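Local coordinates for protein inositol dehydrogenase (Lactobacillus casei, PDB 4MKX) that probably oxidises scyllo-inositol with NAD as coenzyme, as an oxidoreductase of the Gfo/Idh/MocA family with a Rossmann-type nucleotide-binding domain, at residues K16-G21 with I81-I86; G91-Q96 with E110-L115; G160-I165 with W205-E210; V214-L219 with L339-A344. All blocks are in the same frame, centred on the assembly; numbering follows the deposited sequence.

Contacts 1 and 2 lie in the Rossmann domain and touch each other: I86, ending strand 83-86, packs on H93 of helix 93-102. Contact 1 is buried and held by main-chain hydrogen bonds between parallel strands, whereas contact 2, partly buried, depends on one histidine bonded to a loop carbonyl. Contacts 3 and 4 both set a helix against the large mixed sheet. Contact 3 is partly buried and adds a salt bridge to its apolar packing; contact 4 is buried and has no hydrogen bond between its segments. Both reach the second subunit. L115 of contact 2 touches L339 of contact 4, linking the two regions.

Contact 1: residues K16-G21 with I81-I86; sequences KTIKIG and IDAVFI
Main-chain hydrogen bonds join K16-G21 to I81-I86 in parallel register, I20 lying beside A83 and G21 beside V84. G21 is held through both its N and its O: the N donates to A83 O at 2.9 Å, and the O accepts from F85 N at 2.8 Å. At the beginning of the ladder K19 O takes the N-H of D82 at 2.8 Å, nearly straight at 171°, and a weak second bond from A83 N.

One side chain joins this polar pattern. With CG anti to its carbonyl carbon (chi1 -55°), D82 turns its carboxylate back to the adjacent strand, where OD2 accepts the N-H of K19 (N to OD2 2.9 Å) on its anti side, the donor somewhat out of the carboxylate plane. D82 thus holds both polar main-chain atoms of K19, one through its backbone and one through its side chain.

Apolar contacts flank the ladder. I20 CG2 meets F85 CD1 at 3.7 Å, and I18 CG2 reaches A83 CB at 4.2 Å, on the face covered by helix 304-319. I81 lays CG2 against the backbone of I20 and G21, 3.7 Å from G21 N. The F85 ring also stacks with F108 and meets H32 edge-to-face.

These two strands are neighbours at the centre of the parallel sheet of a Rossmann fold, where the chain order crosses from the first strand to the fourth.

Contact 2: residues G91-Q96 with E110-L115; sequences GFHLQQ and EKPIGL
The loop that follows strand 106-109 of the Rossmann domain is pinned here to the beginning of helix 93-102, chiefly by H93. Its imidazole reaches into the bend of E110-L115, and ND1 donates to the carbonyl of P112, a residue preceded by a cis peptide bond, with P112 O 2.7 Å away. The acceptor lies close to the ring plane and the donor almost on the line of the carbonyl bond (C=O...N 171°). A chi1 of -69° sets the imidazole beside the backbone N of H93, directed to the loop. NE2 is engaged by S88 O, so both ring nitrogens have main-chain partners and the rotation of the imidazole is fixed.

Other loop carbonyls crowd round the same ring. K111 O approaches CE1 at the edge, 3.4 Å away, while E110 O comes within 3.1 Å of ND1 at an angle too poor for a hydrogen bond.

Beside the ring, I113 O is buried without a hydrogen-bonding partner, facing carbon: H93 CB and L94 CD2 each lie 3.2 Å from it. L94 also sets CD2 against I113 CG1 at 4.0 Å, and its CG and CD1 lie against G114 CA, while helix 117-128 packs against the same leucine. The E110 carboxylate leads away from the histidine: OE1 accepts the N-H of K111 and OE2 is bonded to H32.

The E-K-P sequence with its cis proline, at the C-terminal end of a Rossmann strand, is a hallmark of the Gfo/Idh/MocA family.

Contact 3: residues G160-I165 with W205-E210; sequences GDITLI and WFTGKE
Helix 197-207 ends here against strand 162-172 of the C-terminal domain's mixed sheet, in a contact with an apolar part on the sheet-facing side of the helix and a charged part at its end. The apolar part consists of two isoleucine tips. I162 CD1 lies 4.2 Å from F206 CB and 3.8 Å from F206 O. I165 CD1 fits between F206 CB, at 4.1 Å, and T207 CG2, at 3.8 Å. Both isoleucines share one shape, CG1 beside the backbone N (chi1 -65° and -67°) and the chain trans beyond, and this sends the CD1 ends to the helix. F206 touches both with its CB, while its ring runs on to helix 145-155.

After the helix, G208 adopts positive phi and the chain turns aside. T207 OG1 accepts the N-H of K209 at 3.0 Å, closing an ST turn, and is also bonded to I203 O. K209 then stretches its extended side chain across to the strand, where NZ forms a salt bridge with D161 OD1 at 3.2 Å through that oxygen's syn lone pair. The two side chains meet at a slant.

Both charges have further partners. K209 NZ is also paired with D243, and D161 OD2 with R221 of the second subunit, whose guanidinium group additionally bonds I162 O. The chain of opposite charges probably stabilises both ionised groups.

Helix-on-sheet packing of this kind belongs to the alpha/beta C-terminal domain of the Gfo/Idh/MocA family, here with its charged margin reaching the subunit interface.

Contact 4: residues V214-L219 with L339-A344; sequences VWAIGL and LALQEA
V214 holds CG2 between its backbone N and carbonyl carbon, CG1 taking the place opposite the carbonyl carbon (chi1 -55°), and from there CG2 reaches A340 and A344 of the helix. In L341 CD1 continues the chain trans (chi2 167°), which leaves CD2 as the branch turned to the strand. The two side chains meet at about a right angle, with L341 CD2 3.8 Å from V214 CB.

V214 CG2 rests over one turn of the helix, 3.7 Å from A340 O. On the next turn it lies 4.0 Å from A344 CB. The small alanines let strand and helix approach closely, their axes 6.7 Å apart and crossing at -60°. A344 CB presses on the strand's main chain, 3.8 Å from both V214 O and A216 N. A216 answers with its own methyl, placing CB 3.6 Å from L341 O.

No hydrogen bond joins the two segments, so the contact rests on apolar packing. F192 of helix 191-195 touches both A216 and L341. Alternation along the strand sends W215 to the other side of the sheet, where its indole packs on W215 of the second subunit; its NE1 bonds N348.

The strand thus lies between helix 328-347 on one face and the second subunit on the other, as in the open-faced sheet that mediates subunit association in the Gfo/Idh/MocA family.

Contact 1: residues K16-G21 with I81-I86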
loop_
_atom_site.group_PDB
_atom_site.type_symbol
_atom_site.label_atom_id
_atom_site.label_comp_id
_atom_site.label_asym_id
_atom_site.label_seq_id
_atom_site.Cartn_x
_atom_site.Cartn_y
_atom_site.Cartn_z
ATOM N N LYS A 16 -1.159 37.476 -27.368
ATOM C CA LYS A 16 -0.854 36.696 -28.562
ATOM C C LYS A 16 -0.041 35.425 -28.306
ATOM O O LYS A 16 -0.326 34.657 -27.383
ATOM C CB LYS A 16 -0.159 37.582 -29.609
ATOM C CG LYS A 16 -0.443 37.179 -31.057
ATOM C CD LYS A 16 -0.581 38.384 -31.970
ATOM C CE LYS A 16 0.634 38.559 -32.867
ATOM N NZ LYS A 16 1.842 38.998 -32.114
ATOM N N THR A 17 0.961 35.210 -29.151
ATOM C CA THR A 17 1.763 34.000 -29.137
ATOM C C THR A 17 3.212 34.344 -28.813
ATOM O O THR A 17 3.826 35.167 -29.489
ATOM C CB THR A 17 1.714 33.308 -30.505
ATOM O OG1 THR A 17 0.354 32.999 -30.836
ATOM C CG2 THR A 17 2.525 32.030 -30.485
ATOM N N ILE A 18 3.753 33.711 -27.778
ATOM C CA ILE A 18 5.148 33.918 -27.387
ATOM C C ILE A 18 6.034 33.044 -28.261
ATOM O O ILE A 18 5.893 31.824 -28.254
ATOM C CB ILE A 18 5.374 33.529 -25.915
ATOM C CG1 ILE A 18 4.423 34.301 -25.000
ATOM C CG2 ILE A 18 6.832 33.759 -25.508
ATOM C CD1 ILE A 18 4.604 35.802 -25.061
ATOM N N LYS A 19 6.944 33.652 -29.019
ATOM C CA LYS A 19 7.856 32.869 -29.849
ATOM C C LYS A 19 9.113 32.574 -29.041
ATOM O O LYS A 19 9.704 33.480 -28.464
ATOM C CB LYS A 19 8.209 33.625 -31.127
ATOM C CG LYS A 19 7.032 33.780 -32.068
ATOM C CD LYS A 19 7.326 34.796 -33.168
ATOM C CE LYS A 19 6.096 35.026 -34.032
ATOM N NZ LYS A 19 5.970 36.455 -34.437
ATOM N N ILE A 20 9.511 31.309 -29.006
ATOM C CA ILE A 20 10.584 30.881 -28.116
ATOM C C ILE A 20 11.746 30.311 -28.904
ATOM O O ILE A 20 11.550 29.586 -29.874
ATOM C CB ILE A 20 10.052 29.809 -27.133
ATOM C CG1 ILE A 20 8.935 30.427 -26.287
ATOM C CG2 ILE A 20 11.177 29.261 -26.249
ATOM C CD1 ILE A 20 8.304 29.476 -25.314
ATOM N N GLY A 21 12.965 30.642 -28.495
ATOM C CA GLY A 21 14.126 29.969 -29.047
ATOM C C GLY A 21 14.748 29.095 -27.981
ATOM O O GLY A 21 14.749 29.459 -26.812
ATOM N N ILE A 81 12.210 35.985 -31.890
ATOM C CA ILE A 81 11.790 35.355 -30.640
ATOM C C ILE A 81 11.590 36.383 -29.532
ATOM O O ILE A 81 12.195 37.461 -29.564
ATOM C CB ILE A 81 12.809 34.304 -30.178
ATOM C CG1 ILE A 81 14.182 34.938 -29.923
ATOM C CG2 ILE A 81 12.919 33.173 -31.194
ATOM C CD1 ILE A 81 15.236 33.915 -29.472
ATOM N N ASP A 82 10.758 36.038 -28.547
ATOM C CA ASP A 82 10.471 36.919 -27.419
ATOM C C ASP A 82 11.155 36.392 -26.161
ATOM O O ASP A 82 11.370 37.134 -25.203
ATOM C CB ASP A 82 8.970 36.950 -27.159
ATOM C CG ASP A 82 8.178 37.333 -28.393
ATOM O OD1 ASP A 82 8.489 38.389 -28.983
ATOM O OD2 ASP A 82 7.265 36.570 -28.780
ATOM N N ALA A 83 11.477 35.104 -26.183
ATOM C CA ALA A 83 11.972 34.402 -24.994
ATOM C C ALA A 83 12.892 33.258 -25.371
ATOM O O ALA A 83 12.844 32.758 -26.499
ATOM C CB ALA A 83 10.795 33.886 -24.171
ATOM N N VAL A 84 13.717 32.818 -24.414
ATOM C CA VAL A 84 14.641 31.726 -24.669
ATOM C C VAL A 84 14.506 30.654 -23.595
ATOM O O VAL A 84 14.203 30.968 -22.452
ATOM C CB VAL A 84 16.108 32.204 -24.700
ATOM C CG1 VAL A 84 16.315 33.237 -25.790
ATOM C CG2 VAL A 84 16.513 32.784 -23.357
ATOM N N PHE A 85 14.726 29.402 -23.985
ATOM C CA PHE A 85 14.842 28.301 -23.036
ATOM C C PHE A 85 16.279 27.852 -23.093
ATOM O O PHE A 85 16.761 27.432 -24.152
ATOM C CB PHE A 85 13.956 27.127 -23.454
ATOM C CG PHE A 85 12.670 27.026 -22.684
ATOM C CD1 PHE A 85 11.728 28.045 -22.752
ATOM C CD2 PHE A 85 12.398 25.907 -21.914
ATOM C CE1 PHE A 85 10.537 27.961 -22.049
ATOM C CE2 PHE A 85 11.214 25.816 -21.195
ATOM C CZ PHE A 85 10.282 26.842 -21.269
ATOM N N ILE A 86 16.974 27.944 -21.964
ATOM C CA ILE A 86 18.370 27.568 -21.919
ATOM C C ILE A 86 18.501 26.172 -21.335
ATOM O O ILE A 86 18.265 25.957 -20.141
ATOM C CB ILE A 86 19.173 28.591 -21.119
ATOM C CG1 ILE A 86 19.170 29.919 -21.877
ATOM C CG2 ILE A 86 20.614 28.113 -20.902
ATOM C CD1 ILE A 86 19.572 31.117 -21.031
#

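Contact 2: residues G91-Q96 with E110-L115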
loop_
_atom_site.group_PDB
_atom_site.type_symbol
_atom_site.label_atom_id
_atom_site.label_comp_id
_atom_site.label_asym_id
_atom_site.label_seq_id
_atom_site.Cartn_x
_atom_site.Cartn_y
_atom_site.Cartn_z
ATOM N N GLY A 91 27.783 24.723 -17.666
ATOM C CA GLY A 91 28.871 25.679 -17.788
ATOM C C GLY A 91 28.543 26.885 -18.651
ATOM O O GLY A 91 29.249 27.887 -18.599
ATOM N N PHE A 92 27.461 26.802 -19.426
ATOM C CA PHE A 92 27.096 27.864 -20.372
ATOM C C PHE A 92 25.914 28.698 -19.906
ATOM O O PHE A 92 25.598 29.720 -20.517
ATOM C CB PHE A 92 26.755 27.269 -21.741
ATOM C CG PHE A 92 27.897 26.549 -22.391
ATOM C CD1 PHE A 92 28.847 27.249 -23.119
ATOM C CD2 PHE A 92 28.021 25.176 -22.275
ATOM C CE1 PHE A 92 29.905 26.584 -23.719
ATOM C CE2 PHE A 92 29.074 24.507 -22.871
ATOM C CZ PHE A 92 30.017 25.214 -23.596
ATOM N N HIS A 93 25.245 28.258 -18.844
ATOM C CA HIS A 93 24.020 28.924 -18.398
ATOM C C HIS A 93 24.188 30.419 -18.134
ATOM O O HIS A 93 23.433 31.219 -18.662
ATOM C CB HIS A 93 23.411 28.234 -17.178
ATOM C CG HIS A 93 22.846 26.886 -17.478
ATOM N ND1 HIS A 93 22.181 26.125 -16.535
ATOM C CD2 HIS A 93 22.863 26.148 -18.611
ATOM C CE1 HIS A 93 21.809 24.983 -17.080
ATOM N NE2 HIS A 93 22.210 24.967 -18.339
ATOM N N LEU A 94 25.176 30.797 -17.328
ATOM C CA LEU A 94 25.340 32.199 -16.954
ATOM C C LEU A 94 25.578 33.120 -18.146
ATOM O O LEU A 94 24.947 34.170 -18.241
ATOM C CB LEU A 94 26.475 32.365 -15.937
ATOM C CG LEU A 94 26.241 31.625 -14.618
ATOM C CD1 LEU A 94 27.437 31.810 -13.708
ATOM C CD2 LEU A 94 25.003 32.157 -13.944
ATOM N N GLN A 95 26.459 32.728 -19.060
ATOM C CA GLN A 95 26.784 33.607 -20.187
ATOM C C GLN A 95 25.602 33.720 -21.147
ATOM O O GLN A 95 25.368 34.787 -21.734
ATOM C CB GLN A 95 28.059 33.157 -20.911
ATOM C CG GLN A 95 27.955 31.848 -21.685
ATOM C CD GLN A 95 29.141 31.628 -22.614
ATOM O OE1 GLN A 95 30.214 32.200 -22.417
ATOM N NE2 GLN A 95 28.950 30.800 -23.635
ATOM N N GLN A 96 24.832 32.640 -21.275
ATOM C CA GLN A 96 23.657 32.657 -22.147
ATOM C C GLN A 96 22.489 33.425 -21.522
ATOM O O GLN A 96 21.768 34.148 -22.223
ATOM C CB GLN A 96 23.275 31.236 -22.577
ATOM C CG GLN A 96 24.324 30.589 -23.490
ATOM C CD GLN A 96 24.072 29.128 -23.765
ATOM O OE1 GLN A 96 23.225 28.500 -23.127
ATOM N NE2 GLN A 96 24.814 28.568 -24.714
ATOM N N GLU A 110 17.357 26.048 -17.323
ATOM C CA GLU A 110 17.459 24.848 -16.503
ATOM C C GLU A 110 18.419 25.046 -15.344
ATOM O O GLU A 110 19.271 25.943 -15.360
ATOM C CB GLU A 110 17.912 23.639 -17.329
ATOM C CG GLU A 110 16.757 22.862 -17.938
ATOM C CD GLU A 110 15.823 22.299 -16.875
ATOM O OE1 GLU A 110 16.263 22.085 -15.722
ATOM O OE2 GLU A 110 14.635 22.064 -17.185
ATOM N N LYS A 111 18.264 24.210 -14.324
ATOM C CA LYS A 111 19.229 24.167 -13.237
ATOM C C LYS A 111 20.539 23.548 -13.711
ATOM O O LYS A 111 20.570 22.837 -14.719
ATOM C CB LYS A 111 18.649 23.364 -12.060
ATOM C CG LYS A 111 18.385 21.872 -12.356
ATOM C CD LYS A 111 19.609 20.997 -12.022
ATOM C CE LYS A 111 19.450 19.575 -12.561
ATOM N NZ LYS A 111 20.690 18.769 -12.379
ATOM N N PRO A 112 21.645 23.829 -13.001
ATOM C CA PRO A 112 21.787 24.841 -11.953
ATOM C C PRO A 112 21.943 26.175 -12.643
ATOM O O PRO A 112 22.146 26.194 -13.859
ATOM C CB PRO A 112 23.117 24.469 -11.288
ATOM C CG PRO A 112 23.911 23.839 -12.366
ATOM C CD PRO A 112 22.910 23.130 -13.270
ATOM N N ILE A 113 21.847 27.270 -11.908
ATOM C CA ILE A 113 22.014 28.570 -12.558
ATOM C C ILE A 113 23.434 28.720 -13.100
ATOM O O ILE A 113 23.655 29.307 -14.166
ATOM C CB ILE A 113 21.625 29.732 -11.611
ATOM C CG1 ILE A 113 21.526 31.054 -12.379
ATOM C CG2 ILE A 113 22.583 29.849 -10.406
ATOM C CD1 ILE A 113 20.846 32.143 -11.585
ATOM N N GLY A 114 24.393 28.165 -12.369
ATOM C CA GLY A 114 25.792 28.259 -12.730
ATOM C C GLY A 114 26.596 27.473 -11.714
ATOM O O GLY A 114 26.019 26.862 -10.803
ATOM N N LEU A 115 27.918 27.492 -11.858
ATOM C CA LEU A 115 28.789 26.641 -11.047
ATOM C C LEU A 115 29.727 27.415 -10.124
ATOM O O LEU A 115 30.236 26.871 -9.134
ATOM C CB LEU A 115 29.614 25.742 -11.966
ATOM C CG LEU A 115 28.756 24.927 -12.928
ATOM C CD1 LEU A 115 29.616 24.232 -13.953
ATOM C CD2 LEU A 115 27.925 23.926 -12.154
#

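Contact 3: residues G160-I165 with W205-E210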
loop_
_atom_site.group_PDB
_atom_site.type_symbol
_atom_site.label_atom_id
_atom_site.label_comp_id
_atom_site.label_asym_id
_atom_site.label_seq_id
_atom_site.Cartn_x
_atom_site.Cartn_y
_atom_site.Cartn_z
ATOM N N GLY A 160 2.045 21.090 11.363
ATOM C CA GLY A 160 2.718 21.932 12.340
ATOM C C GLY A 160 4.016 22.454 11.768
ATOM O O GLY A 160 4.168 22.545 10.549
ATOM N N ASP A 161 4.960 22.795 12.637
ATOM C CA ASP A 161 6.258 23.250 12.160
ATOM C C ASP A 161 7.071 22.031 11.737
ATOM O O ASP A 161 6.924 20.943 12.298
ATOM C CB ASP A 161 6.986 24.045 13.249
ATOM C CG ASP A 161 8.313 24.615 12.768
ATOM O OD1 ASP A 161 8.457 24.924 11.564
ATOM O OD2 ASP A 161 9.220 24.755 13.605
ATOM N N ILE A 162 7.933 22.217 10.745
ATOM C CA ILE A 162 8.727 21.124 10.209
ATOM C C ILE A 162 9.965 20.880 11.055
ATOM O O ILE A 162 10.707 21.799 11.362
ATOM C CB ILE A 162 9.132 21.444 8.764
ATOM C CG1 ILE A 162 7.875 21.496 7.900
ATOM C CG2 ILE A 162 10.150 20.417 8.265
ATOM C CD1 ILE A 162 8.118 21.974 6.472
ATOM N N THR A 163 10.185 19.635 11.461
ATOM C CA THR A 163 11.355 19.320 12.270
ATOM C C THR A 163 12.432 18.604 11.451
ATOM O O THR A 163 13.611 18.747 11.711
ATOM C CB THR A 163 10.984 18.428 13.445
ATOM O OG1 THR A 163 10.639 17.144 12.936
ATOM C CG2 THR A 163 9.804 18.986 14.200
ATOM N N LEU A 164 12.023 17.819 10.459
ATOM C CA LEU A 164 12.997 17.067 9.679
ATOM C C LEU A 164 12.479 16.852 8.263
ATOM O O LEU A 164 11.306 16.553 8.063
ATOM C CB LEU A 164 13.271 15.703 10.336
ATOM C CG LEU A 164 14.363 14.822 9.707
ATOM C CD1 LEU A 164 15.010 13.999 10.800
ATOM C CD2 LEU A 164 13.792 13.884 8.653
ATOM N N ILE A 165 13.365 17.006 7.289
ATOM C CA ILE A 165 13.022 16.628 5.929
ATOM C C ILE A 165 14.048 15.618 5.432
ATOM O O ILE A 165 15.243 15.815 5.585
ATOM C CB ILE A 165 12.985 17.844 4.994
ATOM C CG1 ILE A 165 11.831 18.752 5.391
ATOM C CG2 ILE A 165 12.758 17.382 3.558
ATOM C CD1 ILE A 165 11.678 19.962 4.478
ATOM N N TRP A 205 12.244 25.500 -0.151
ATOM C CA TRP A 205 10.883 25.835 -0.539
ATOM C C TRP A 205 9.893 25.513 0.575
ATOM O O TRP A 205 9.055 26.345 0.934
ATOM C CB TRP A 205 10.522 25.090 -1.840
ATOM C CG TRP A 205 9.154 25.325 -2.393
ATOM C CD1 TRP A 205 8.527 26.529 -2.561
ATOM C CD2 TRP A 205 8.256 24.332 -2.908
ATOM N NE1 TRP A 205 7.285 26.340 -3.127
ATOM C CE2 TRP A 205 7.098 25.004 -3.356
ATOM C CE3 TRP A 205 8.320 22.944 -3.035
ATOM C CZ2 TRP A 205 6.004 24.327 -3.907
ATOM C CZ3 TRP A 205 7.232 22.273 -3.582
ATOM C CH2 TRP A 205 6.092 22.970 -4.017
ATOM N N PHE A 206 9.993 24.314 1.144
ATOM C CA PHE A 206 9.035 23.901 2.168
ATOM C C PHE A 206 9.205 24.646 3.489
ATOM O O PHE A 206 8.218 24.936 4.156
ATOM C CB PHE A 206 9.117 22.385 2.422
ATOM C CG PHE A 206 8.252 21.578 1.509
ATOM C CD1 PHE A 206 6.925 21.339 1.827
ATOM C CD2 PHE A 206 8.758 21.063 0.326
ATOM C CE1 PHE A 206 6.111 20.600 0.977
ATOM C CE2 PHE A 206 7.947 20.322 -0.530
ATOM C CZ PHE A 206 6.628 20.092 -0.202
ATOM N N THR A 207 10.448 24.935 3.856
ATOM C CA THR A 207 10.753 25.508 5.169
ATOM C C THR A 207 10.804 27.034 5.193
ATOM O O THR A 207 10.391 27.653 6.176
ATOM C CB THR A 207 12.077 24.976 5.745
ATOM O OG1 THR A 207 13.174 25.358 4.914
ATOM C CG2 THR A 207 12.044 23.462 5.873
ATOM N N GLY A 208 11.304 27.634 4.116
ATOM C CA GLY A 208 11.609 29.056 4.112
ATOM C C GLY A 208 12.924 29.382 4.804
ATOM O O GLY A 208 13.263 30.554 5.006
ATOM N N LYS A 209 13.686 28.345 5.149
ATOM C CA LYS A 209 14.907 28.510 5.930
ATOM C C LYS A 209 16.140 28.154 5.098
ATOM O O LYS A 209 16.014 27.501 4.057
ATOM C CB LYS A 209 14.811 27.640 7.197
ATOM C CG LYS A 209 13.441 27.724 7.904
ATOM C CD LYS A 209 13.174 26.548 8.877
ATOM C CE LYS A 209 11.743 26.575 9.451
ATOM N NZ LYS A 209 11.426 25.429 10.382
ATOM N N GLU A 210 17.327 28.592 5.531
ATOM C CA GLU A 210 18.573 28.268 4.827
ATOM C C GLU A 210 19.334 27.136 5.527
ATOM O O GLU A 210 19.105 26.863 6.702
ATOM C CB GLU A 210 19.516 29.472 4.728
ATOM C CG GLU A 210 18.988 30.674 3.948
ATOM C CD GLU A 210 18.458 30.321 2.577
ATOM O OE1 GLU A 210 19.124 29.555 1.837
ATOM O OE2 GLU A 210 17.373 30.844 2.231
#

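Contact 4: residues V214-L219 with L339-A344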
loop_
_atom_site.group_PDB
_atom_site.type_symbol
_atom_site.label_atom_id
_atom_site.label_comp_id
_atom_site.label_asym_id
_atom_site.label_seq_id
_atom_site.Cartn_x
_atom_site.Cartn_y
_atom_site.Cartn_z
ATOM N N VAL A 214 26.749 21.160 7.008
ATOM C CA VAL A 214 26.511 19.863 6.388
ATOM C C VAL A 214 27.698 18.930 6.581
ATOM O O VAL A 214 28.844 19.366 6.741
ATOM C CB VAL A 214 26.274 20.004 4.863
ATOM C CG1 VAL A 214 25.137 20.973 4.577
ATOM C CG2 VAL A 214 27.535 20.469 4.160
ATOM N N TRP A 215 27.415 17.634 6.584
ATOM C CA TRP A 215 28.451 16.620 6.464
ATOM C C TRP A 215 27.923 15.650 5.428
ATOM O O TRP A 215 26.730 15.368 5.407
ATOM C CB TRP A 215 28.685 15.903 7.803
ATOM C CG TRP A 215 29.770 14.853 7.764
ATOM C CD1 TRP A 215 30.959 14.916 7.087
ATOM C CD2 TRP A 215 29.761 13.588 8.438
ATOM N NE1 TRP A 215 31.685 13.768 7.301
ATOM C CE2 TRP A 215 30.965 12.929 8.112
ATOM C CE3 TRP A 215 28.842 12.944 9.271
ATOM C CZ2 TRP A 215 31.286 11.665 8.614
ATOM C CZ3 TRP A 215 29.158 11.685 9.768
ATOM C CH2 TRP A 215 30.373 11.057 9.436
ATOM N N ALA A 216 28.793 15.170 4.552
ATOM C CA ALA A 216 28.391 14.241 3.510
ATOM C C ALA A 216 29.420 13.140 3.404
ATOM O O ALA A 216 30.640 13.374 3.525
ATOM C CB ALA A 216 28.218 14.953 2.164
ATOM N N ILE A 217 28.926 11.928 3.201
ATOM C CA ILE A 217 29.779 10.771 2.990
ATOM C C ILE A 217 29.289 10.011 1.768
ATOM O O ILE A 217 28.197 10.254 1.265
ATOM C CB ILE A 217 29.820 9.831 4.222
ATOM C CG1 ILE A 217 28.437 9.259 4.541
ATOM C CG2 ILE A 217 30.374 10.553 5.445
ATOM C CD1 ILE A 217 28.449 8.373 5.806
ATOM N N GLY A 218 30.103 9.100 1.273
ATOM C CA GLY A 218 29.730 8.390 0.076
ATOM C C GLY A 218 30.597 7.190 -0.151
ATOM O O GLY A 218 31.598 6.987 0.540
ATOM N N LEU A 219 30.227 6.411 -1.153
ATOM C CA LEU A 219 30.788 5.097 -1.318
ATOM C C LEU A 219 30.637 4.718 -2.772
ATOM O O LEU A 219 29.636 5.059 -3.409
ATOM C CB LEU A 219 30.005 4.131 -0.420
ATOM C CG LEU A 219 30.280 2.632 -0.337
ATOM C CD1 LEU A 219 31.671 2.366 0.209
ATOM C CD2 LEU A 219 29.222 1.986 0.557
ATOM N N LEU A 339 27.784 22.766 -3.485
ATOM C CA LEU A 339 29.231 22.889 -3.344
ATOM C C LEU A 339 29.694 22.546 -1.931
ATOM O O LEU A 339 30.730 21.920 -1.748
ATOM C CB LEU A 339 29.674 24.310 -3.694
ATOM C CG LEU A 339 29.504 24.679 -5.164
ATOM C CD1 LEU A 339 29.861 26.134 -5.366
ATOM C CD2 LEU A 339 30.376 23.783 -6.035
ATOM N N ALA A 340 28.925 22.978 -0.939
ATOM C CA ALA A 340 29.241 22.693 0.453
ATOM C C ALA A 340 29.187 21.199 0.729
ATOM O O ALA A 340 30.022 20.679 1.468
ATOM C CB ALA A 340 28.299 23.439 1.375
ATOM N N LEU A 341 28.203 20.517 0.145
ATOM C CA LEU A 341 28.097 19.066 0.297
ATOM C C LEU A 341 29.290 18.377 -0.348
ATOM O O LEU A 341 29.835 17.429 0.199
ATOM C CB LEU A 341 26.796 18.548 -0.330
ATOM C CG LEU A 341 25.507 18.903 0.400
ATOM C CD1 LEU A 341 24.307 18.608 -0.501
ATOM C CD2 LEU A 341 25.390 18.110 1.688
ATOM N N GLN A 342 29.713 18.864 -1.509
ATOM C CA GLN A 342 30.861 18.290 -2.188
ATOM C C GLN A 342 32.139 18.498 -1.378
ATOM O O GLN A 342 33.000 17.613 -1.313
ATOM C CB GLN A 342 31.040 18.936 -3.556
ATOM C CG GLN A 342 31.531 17.975 -4.595
ATOM C CD GLN A 342 30.526 16.873 -4.854
ATOM O OE1 GLN A 342 29.372 17.136 -5.210
ATOM N NE2 GLN A 342 30.953 15.630 -4.664
ATOM N N GLU A 343 32.263 19.675 -0.774
ATOM C CA GLU A 343 33.459 19.989 -0.000
ATOM C C GLU A 343 33.498 19.145 1.267
ATOM O O GLU A 343 34.553 18.641 1.651
ATOM C CB GLU A 343 33.502 21.472 0.359
ATOM C CG GLU A 343 34.835 21.891 0.971
ATOM C CD GLU A 343 34.836 23.324 1.449
ATOM O OE1 GLU A 343 33.938 24.094 1.032
ATOM O OE2 GLU A 343 35.733 23.675 2.248
ATOM N N ALA A 344 32.345 18.996 1.911
ATOM C CA ALA A 344 32.240 18.161 3.103
ATOM C C ALA A 344 32.618 16.722 2.791
ATOM O O ALA A 344 33.260 16.053 3.595
ATOM C CB ALA A 344 30.838 18.238 3.684
#